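Local structure of Lysine/ornithine decarboxylase (5GJO) at residues Ala45-Ala50 against Val253-Gly258; His69-Ser74 against Gln90-Asn95; Lys30-Tyr35 against Ala64-His69. The protein decarboxylates both L-lysine and L-ornithine with similar efficiency, using pyridoxal 5'-phosphate as cofactor, and works as a homodimer in polyamine biosynthesis. The protein carries 2 engineered substitutions. All coordinates share one frame; numbering follows the deposited sequence.

Interaction 1 of 3, residues Ala45-Ala50 against Val253-Gly258; sequences AGVFYA and VWTEPG. With PLP (pyridoxal-5'-phosphate), chain H.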
# COMPACT_ATOMS: atom_id res chain seq x y z
N ALA A 45 7.53 -28.41 16.45
CA ALA A 45 7.73 -26.95 16.38
C ALA A 45 6.57 -26.25 16.93
O ALA A 45 5.51 -26.15 16.24
CB ALA A 45 7.99 -26.52 14.94
N GLY A 46 6.76 -25.66 18.12
CA GLY A 46 5.78 -24.81 18.74
C GLY A 46 5.53 -23.54 17.92
O GLY A 46 6.43 -23.04 17.31
N VAL A 47 4.28 -23.11 17.86
CA VAL A 47 3.89 -22.01 16.95
C VAL A 47 3.96 -20.61 17.57
O VAL A 47 3.33 -20.30 18.61
CB VAL A 47 2.47 -22.26 16.44
CG1 VAL A 47 2.02 -21.15 15.51
CG2 VAL A 47 2.39 -23.58 15.73
N PHE A 48 4.72 -19.72 16.95
CA PHE A 48 4.66 -18.28 17.13
C PHE A 48 4.02 -17.69 15.86
O PHE A 48 4.68 -17.52 14.82
CB PHE A 48 6.05 -17.62 17.25
CG PHE A 48 6.73 -17.83 18.59
CD1 PHE A 48 7.34 -19.00 18.89
CD2 PHE A 48 6.69 -16.86 19.54
CE1 PHE A 48 7.97 -19.20 20.13
CE2 PHE A 48 7.30 -17.01 20.80
CZ PHE A 48 7.95 -18.20 21.10
N TYR A 49 2.74 -17.40 15.90
CA TYR A 49 2.03 -16.92 14.71
C TYR A 49 2.53 -15.58 14.29
O TYR A 49 2.56 -14.62 15.08
CB TYR A 49 0.51 -16.85 14.96
CG TYR A 49 -0.27 -16.15 13.83
CD1 TYR A 49 -0.16 -16.60 12.52
CD2 TYR A 49 -0.99 -15.03 14.06
CE1 TYR A 49 -0.78 -15.92 11.47
CE2 TYR A 49 -1.70 -14.38 13.04
CZ TYR A 49 -1.61 -14.84 11.75
OH TYR A 49 -2.16 -14.20 10.65
N ALA A 50 2.94 -15.50 13.04
CA ALA A 50 3.45 -14.27 12.42
C ALA A 50 2.29 -13.39 11.97
O ALA A 50 1.79 -13.44 10.89
CB ALA A 50 4.53 -14.52 11.31
N VAL A 253 12.07 -26.45 19.98
CA VAL A 253 11.96 -25.97 18.58
C VAL A 253 10.65 -25.28 18.32
O VAL A 253 9.60 -25.63 18.88
CB VAL A 253 12.18 -27.13 17.56
CG1 VAL A 253 12.22 -26.61 16.14
CG2 VAL A 253 13.47 -27.92 17.91
N TRP A 254 10.74 -24.26 17.47
CA TRP A 254 9.65 -23.36 17.24
C TRP A 254 9.55 -22.95 15.78
O TRP A 254 10.50 -23.10 14.98
CB TRP A 254 9.81 -22.05 18.03
CG TRP A 254 10.11 -22.30 19.43
CD1 TRP A 254 11.36 -22.44 19.99
CD2 TRP A 254 9.15 -22.53 20.47
NE1 TRP A 254 11.22 -22.72 21.37
CE2 TRP A 254 9.88 -22.81 21.67
CE3 TRP A 254 7.75 -22.57 20.51
CZ2 TRP A 254 9.26 -23.05 22.87
CZ3 TRP A 254 7.11 -22.81 21.78
CH2 TRP A 254 7.86 -23.03 22.91
N THR A 255 8.35 -22.52 15.40
CA THR A 255 8.12 -22.05 14.03
C THR A 255 7.34 -20.77 14.05
O THR A 255 6.57 -20.52 14.96
CB THR A 255 7.46 -23.20 13.18
OG1 THR A 255 7.29 -22.75 11.80
CG2 THR A 255 6.11 -23.64 13.81
N GLU A 256 7.45 -19.99 12.99
CA GLU A 256 6.85 -18.68 12.85
C GLU A 256 6.00 -18.62 11.56
O GLU A 256 6.22 -17.75 10.71
CB GLU A 256 7.92 -17.53 12.85
CG GLU A 256 8.73 -17.45 14.13
CD GLU A 256 9.74 -16.31 14.17
OE1 GLU A 256 9.62 -15.42 13.30
OE2 GLU A 256 10.64 -16.30 15.11
N PRO A 257 5.01 -19.49 11.40
CA PRO A 257 4.16 -19.39 10.22
C PRO A 257 3.33 -18.10 10.22
O PRO A 257 2.70 -17.74 11.25
CB PRO A 257 3.22 -20.61 10.35
CG PRO A 257 3.10 -20.71 11.88
CD PRO A 257 4.57 -20.59 12.25
N GLY A 258 3.32 -17.39 9.08
CA GLY A 258 2.41 -16.29 8.83
C GLY A 258 1.37 -16.70 7.76
O GLY A 258 0.23 -17.01 8.08
N1 PLP H . 8.47 -14.72 10.86
C2 PLP H . 9.30 -13.77 10.37
C2A PLP H . 10.45 -13.27 11.21
C3 PLP H . 9.08 -13.21 9.01
O3 PLP H . 9.91 -12.26 8.49
C4 PLP H . 7.94 -13.74 8.23
C4A PLP H . 7.64 -13.25 6.86
O4A PLP H . 8.03 -12.15 6.51
C5 PLP H . 7.10 -14.78 8.88
C6 PLP H . 7.42 -15.21 10.16
C5A PLP H . 5.91 -15.36 8.15
O4P PLP H . 6.33 -15.83 6.87
P PLP H . 5.33 -16.71 5.96
O1P PLP H . 5.10 -17.95 6.78
O2P PLP H . 6.11 -16.94 4.68
O3P PLP H . 4.11 -15.83 5.80
O HOH W 1 -2.25 -15.83 7.67
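Gly46 and Phe48 are gripped along one side of the strand ending at Thr255. Gly46 N donates to Val253 O, Thr255 N to Gly46 O at 2.8 Å, and Phe48 N to Thr255 O at 2.8 Å, the last almost straight (172° at the hydrogen). Past the end of strand 252-255, Ala50 N bonds Pro257 O, from above its carbonyl plane, at 2.9 Å. On the face shared by Gly46 and Trp254, the indole six-membered ring receives the edge of Phe48 in an offset edge-to-face stack, planes at 73°, with Phe48 CE1 3.4 Å from Trp254 CE3. Trp254, like Phe48, has CG anti to the carbonyl carbon (chi1 -50°), bringing the rings together. Trp254 CE3 also lies 3.5 Å from Gly46 CA, against its backbone. On the other face Val47 CG1 meets Pro257 CG at 3.8 Å, while Thr255 CG2 packs on Ala45 CB.

The C-terminal ends of both segments wall the cofactor site. Gly258 N donates to phosphate O1P of PLP at 3.0 Å, Glu256 OE1 lies 2.8 Å from the pyridine N1, and Ala50 CB rests near PLP C6. In the second shell, Trp254 NE1 is held by Asp214 and Thr255 OG1 by Gly218 O. Strands 45-50 and 252-255 are parallel neighbours in the TIM-type barrel, flanked by 69-72 and 214-216, with Met38 of helix 28-41 against Val47, Thr255 and Pro257.

Interaction 2 of 3, residues His69-Ser74 against Gln90-Asn95; sequences HFDVAS and QMIYAN. With PLP (pyridoxal-5'-phosphate), chain H.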
# COMPACT_ATOMS: atom_id res chain seq x y z
N HIS A 69 1.69 -19.01 20.49
CA HIS A 69 2.42 -17.81 20.76
C HIS A 69 2.37 -16.87 19.53
O HIS A 69 1.65 -17.15 18.53
CB HIS A 69 3.91 -18.14 21.07
CG HIS A 69 4.14 -18.91 22.34
ND1 HIS A 69 3.52 -20.11 22.62
CD2 HIS A 69 4.92 -18.63 23.42
CE1 HIS A 69 3.91 -20.55 23.81
NE2 HIS A 69 4.77 -19.67 24.31
N PHE A 70 3.09 -15.74 19.63
CA PHE A 70 3.05 -14.74 18.57
C PHE A 70 4.40 -14.14 18.22
O PHE A 70 5.17 -13.87 19.09
CB PHE A 70 2.13 -13.58 18.92
CG PHE A 70 0.71 -14.01 19.15
CD1 PHE A 70 -0.16 -14.13 18.06
CD2 PHE A 70 0.27 -14.43 20.43
CE1 PHE A 70 -1.45 -14.63 18.26
CE2 PHE A 70 -1.00 -14.91 20.63
CZ PHE A 70 -1.87 -15.04 19.53
N ASP A 71 4.63 -13.94 16.93
CA ASP A 71 5.80 -13.25 16.41
C ASP A 71 5.31 -11.85 16.04
O ASP A 71 4.36 -11.68 15.23
CB ASP A 71 6.30 -13.97 15.16
CG ASP A 71 7.05 -13.05 14.20
OD1 ASP A 71 7.68 -12.07 14.63
OD2 ASP A 71 7.00 -13.27 12.99
N VAL A 72 5.93 -10.83 16.62
CA VAL A 72 5.56 -9.43 16.46
C VAL A 72 6.72 -8.69 15.77
O VAL A 72 7.89 -8.98 16.08
CB VAL A 72 5.27 -8.70 17.78
CG1 VAL A 72 4.00 -9.31 18.40
CG2 VAL A 72 6.38 -8.84 18.80
N ALA A 73 6.38 -7.77 14.90
CA ALA A 73 7.34 -7.01 14.06
C ALA A 73 7.52 -5.59 14.48
O ALA A 73 8.38 -4.92 13.89
CB ALA A 73 6.82 -6.97 12.64
N SER A 74 6.69 -5.07 15.39
CA SER A 74 6.61 -3.63 15.68
C SER A 74 5.85 -3.40 16.98
O SER A 74 5.18 -4.29 17.47
CB SER A 74 5.87 -2.83 14.57
OG SER A 74 4.45 -3.10 14.62
N GLN A 90 4.41 -14.42 25.76
CA GLN A 90 3.95 -15.24 24.62
C GLN A 90 4.46 -14.62 23.30
O GLN A 90 4.08 -15.14 22.24
CB GLN A 90 2.45 -15.27 24.54
CG GLN A 90 1.78 -15.83 25.78
CD GLN A 90 2.20 -17.19 26.11
OE1 GLN A 90 1.83 -18.12 25.43
NE2 GLN A 90 3.09 -17.33 27.13
N MET A 91 5.30 -13.60 23.35
CA MET A 91 5.73 -12.94 22.13
C MET A 91 7.21 -13.10 21.84
O MET A 91 8.01 -13.21 22.74
CB MET A 91 5.39 -11.46 22.18
CG MET A 91 3.94 -11.13 22.54
SD MET A 91 3.67 -9.35 22.66
CE MET A 91 2.17 -9.24 23.61
N ILE A 92 7.55 -13.13 20.57
CA ILE A 92 8.92 -12.92 20.10
C ILE A 92 8.95 -11.70 19.24
O ILE A 92 8.15 -11.54 18.33
CB ILE A 92 9.52 -14.14 19.39
CG1 ILE A 92 11.02 -13.87 19.10
CG2 ILE A 92 8.78 -14.56 18.18
CD1 ILE A 92 11.77 -15.06 18.56
N TYR A 93 9.82 -10.76 19.56
CA TYR A 93 9.99 -9.58 18.72
C TYR A 93 11.07 -9.96 17.70
O TYR A 93 12.25 -9.79 17.93
CB TYR A 93 10.36 -8.37 19.58
CG TYR A 93 10.46 -7.01 18.92
CD1 TYR A 93 10.02 -6.79 17.63
CD2 TYR A 93 11.00 -5.95 19.59
CE1 TYR A 93 10.12 -5.55 17.04
CE2 TYR A 93 11.13 -4.71 19.02
CZ TYR A 93 10.68 -4.51 17.74
OH TYR A 93 10.79 -3.28 17.20
N ALA A 94 10.61 -10.53 16.59
CA ALA A 94 11.50 -11.10 15.58
C ALA A 94 11.79 -10.19 14.38
O ALA A 94 12.17 -10.69 13.29
CB ALA A 94 10.92 -12.38 15.08
N ASN A 95 11.64 -8.92 14.55
CA ASN A 95 12.21 -7.98 13.59
C ASN A 95 13.67 -7.83 13.98
O ASN A 95 13.96 -7.35 15.11
CB ASN A 95 11.50 -6.71 13.68
CG ASN A 95 11.81 -5.78 12.52
OD1 ASN A 95 12.94 -5.75 11.99
ND2 ASN A 95 10.76 -5.05 12.05
N1 PLP H . 8.47 -14.72 10.86
C2 PLP H . 9.30 -13.77 10.37
C2A PLP H . 10.45 -13.27 11.21
C3 PLP H . 9.08 -13.21 9.01
O3 PLP H . 9.91 -12.26 8.49
C4 PLP H . 7.94 -13.74 8.23
C4A PLP H . 7.64 -13.25 6.86
O4A PLP H . 8.03 -12.15 6.51
C5 PLP H . 7.10 -14.78 8.88
C6 PLP H . 7.42 -15.21 10.16
C5A PLP H . 5.91 -15.36 8.15
O4P PLP H . 6.33 -15.83 6.87
P PLP H . 5.33 -16.71 5.96
O1P PLP H . 5.10 -17.95 6.78
O2P PLP H . 6.11 -16.94 4.68
O3P PLP H . 4.11 -15.83 5.80
O HOH W 2 10.01 -2.85 14.70
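Phe70 and Val72 pair with the 90-95 segment through parallel-strand backbone bonds. Phe70 N donates to Gln90 O, Ile92 N to Phe70 O, and Val72 N to Ile92 O, the last at 2.9 Å and 177° at the hydrogen. The fourth bond, Ala94 N to Val72 O, is longer at 3.2 Å and bent to 136°, where the strand gives way to the inverse gamma turn centred on Tyr93.

Among side-chain polar contacts, Asn95 ND2 reaches a lone pair of Ala73 O at 3.0 Å, with that oxygen near the plane of its amide; the same ND2 also bonds Pro322 O of the second subunit. Water 2 links Ala73 O to Tyr93 OH. At the opposite end Gln90, its chain bent at CG (chi2 -58°), sets OE1 3.5 Å above the centre of the His69 ring; the angle is too poor for a hydrogen bond to NE2.

Apolar packing places Val72 CG2 against Tyr93 CB at 4.1 Å, on the face where helix 75-83 of this beta-alpha-beta unit covers Val72 and Met91. On the other face Asp71 CB meets Ile92 CG2.

Asp71 OD2 lies 3.0 Å from N1 of PLP and forms a salt bridge with Lys52, while Ala94 CB packs on Asp71 OD1 at 3.3 Å. Glu256 also brings a carboxylate oxygen to N1; acidic groups around this nitrogen are consistent with the ring acting as an electron sink.

Interaction 3 of 3, residues Lys30-Tyr35 against Ala64-His69; sequences KVEENY and AGLGSH
With CG anti to the backbone N (chi1 -174°), Tyr35 extends its phenol from helix 28-41 toward the turn at Leu66-Ser68. Leu66 takes the other course, its CG anti to the carbonyl carbon (chi1 -61°), and its side chain slides past that of Tyr35 in the opposite direction. CB of Leu66 sits over one face of the ring, while its CD1 lies 4.1 Å from Tyr35 CD2. The other methyl, CD2, lies against the extended Glu32 side chain, 3.8 Å from Glu32 OE2, and the Leu66 and Glu32 side chains cross at about a right angle. Ser68 CB comes obliquely to the ring, 3.6 Å from Tyr35 CE1.

No direct hydrogen bond spans the two segments. Water 3, in the plane of the Tyr35 ring, bridges instead: it lies 2.5 Å from Tyr35 OH and donates to Leu66 O at 2.8 Å.

The turn that presents these groups is a Schellman motif closing helix 57-65. Gly67 has positive phi (95°), and its N bonds back to Ala64 O at 3.0 Å. The contact joins helix 28-41 of the TIM-type barrel to the turn that follows helix 57-65 and leads into strand 69-72.

Tyr35 also packs on Leu63 of helix 57-65 and on Val47 of strand 45-50, so its ring lies between helix and sheet. Ser68 turns its OG to a lone pair of His69 O, 2.7 Å away, and its side chain also touches Val47 and Tyr49 of strand 45-50.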
# COMPACT_ATOMS: atom_id res chain seq x y z
N LYS A 30 -11.68 -22.44 10.00
CA LYS A 30 -10.62 -22.87 9.05
C LYS A 30 -9.26 -22.43 9.64
O LYS A 30 -8.28 -23.23 9.49
CB LYS A 30 -10.76 -22.22 7.66
CG LYS A 30 -9.70 -22.64 6.64
CD LYS A 30 -9.58 -24.14 6.36
CE LYS A 30 -8.41 -24.34 5.42
NZ LYS A 30 -7.95 -25.71 5.45
N VAL A 31 -9.18 -21.28 10.31
CA VAL A 31 -7.91 -20.92 11.00
C VAL A 31 -7.55 -22.01 12.02
O VAL A 31 -6.43 -22.52 12.11
CB VAL A 31 -7.94 -19.54 11.64
CG1 VAL A 31 -6.68 -19.30 12.45
CG2 VAL A 31 -8.09 -18.48 10.52
N GLU A 32 -8.56 -22.43 12.79
CA GLU A 32 -8.31 -23.49 13.76
C GLU A 32 -7.88 -24.79 13.14
O GLU A 32 -6.94 -25.42 13.68
CB GLU A 32 -9.58 -23.62 14.68
CG GLU A 32 -9.49 -24.77 15.67
CD GLU A 32 -10.62 -24.71 16.77
OE1 GLU A 32 -11.50 -23.89 16.71
OE2 GLU A 32 -10.69 -25.62 17.60
N GLU A 33 -8.54 -25.22 12.04
CA GLU A 33 -8.16 -26.38 11.34
C GLU A 33 -6.69 -26.30 10.86
O GLU A 33 -5.93 -27.33 10.92
CB GLU A 33 -9.08 -26.63 10.16
CG GLU A 33 -8.74 -27.79 9.28
CD GLU A 33 -9.74 -27.88 8.11
OE1 GLU A 33 -10.87 -28.29 8.40
OE2 GLU A 33 -9.41 -27.54 6.92
N ASN A 34 -6.33 -25.13 10.33
CA ASN A 34 -4.93 -24.94 9.92
C ASN A 34 -3.93 -25.05 11.10
O ASN A 34 -2.84 -25.65 10.95
CB ASN A 34 -4.74 -23.59 9.22
CG ASN A 34 -5.40 -23.54 7.86
OD1 ASN A 34 -5.66 -24.59 7.25
ND2 ASN A 34 -5.54 -22.32 7.31
N TYR A 35 -4.27 -24.49 12.26
CA TYR A 35 -3.42 -24.59 13.41
C TYR A 35 -3.30 -26.06 13.81
O TYR A 35 -2.22 -26.57 14.06
CB TYR A 35 -4.01 -23.74 14.57
CG TYR A 35 -3.13 -23.68 15.76
CD1 TYR A 35 -2.11 -22.72 15.86
CD2 TYR A 35 -3.24 -24.62 16.76
CE1 TYR A 35 -1.30 -22.65 16.96
CE2 TYR A 35 -2.42 -24.58 17.88
CZ TYR A 35 -1.44 -23.61 17.98
OH TYR A 35 -0.60 -23.51 19.08
N ALA A 64 -4.68 -17.30 20.41
CA ALA A 64 -4.25 -17.22 21.80
C ALA A 64 -4.94 -18.35 22.64
O ALA A 64 -4.31 -19.07 23.42
CB ALA A 64 -4.49 -15.88 22.39
N GLY A 65 -6.22 -18.55 22.38
CA GLY A 65 -7.01 -19.52 23.12
C GLY A 65 -6.68 -20.91 22.77
O GLY A 65 -6.94 -21.83 23.57
N LEU A 66 -6.09 -21.17 21.59
CA LEU A 66 -5.59 -22.44 21.27
C LEU A 66 -4.16 -22.73 21.84
O LEU A 66 -3.69 -23.81 21.68
CB LEU A 66 -5.55 -22.71 19.76
CG LEU A 66 -6.88 -22.67 19.00
CD1 LEU A 66 -6.63 -22.46 17.52
CD2 LEU A 66 -7.76 -23.91 19.26
N GLY A 67 -3.56 -21.78 22.50
CA GLY A 67 -2.23 -21.93 23.03
C GLY A 67 -1.12 -21.39 22.13
O GLY A 67 0.06 -21.62 22.43
N SER A 68 -1.44 -20.66 21.07
CA SER A 68 -0.39 -20.18 20.16
C SER A 68 0.40 -19.13 20.85
O SER A 68 -0.16 -18.33 21.61
CB SER A 68 -1.05 -19.58 18.90
OG SER A 68 -0.07 -19.19 17.91
N HIS A 69 1.69 -19.01 20.49
CA HIS A 69 2.42 -17.81 20.76
C HIS A 69 2.37 -16.87 19.53
O HIS A 69 1.65 -17.15 18.53
CB HIS A 69 3.91 -18.14 21.07
CG HIS A 69 4.14 -18.91 22.34
ND1 HIS A 69 3.52 -20.11 22.62
CD2 HIS A 69 4.92 -18.63 23.42
CE1 HIS A 69 3.91 -20.55 23.81
NE2 HIS A 69 4.77 -19.67 24.31
O HOH W 3 -1.16 -24.77 21.17

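In the fold
Interactions 1 and 2 are buried pairings in one parallel sheet: strand 45-50 lies next to 69-72, and Val47 O meets His69 N at 2.8 Å, a probable hydrogen bond. Their centres are 10 Å apart, and both reach PLP: interaction 1 at the phosphate, through a backbone amide, and at the ring nitrogen, through Glu256; interaction 2 at the ring nitrogen, through Asp71. Interaction 3, partly buried, lies outside the barrel wall and away from the annotated sites. It replaces regular backbone bonding with apolar packing and a water bridge, but its second segment runs into His69, where interaction 2 begins, and meets the 45-50 strand through Ser68. Only interaction 2 is touched by the second subunit.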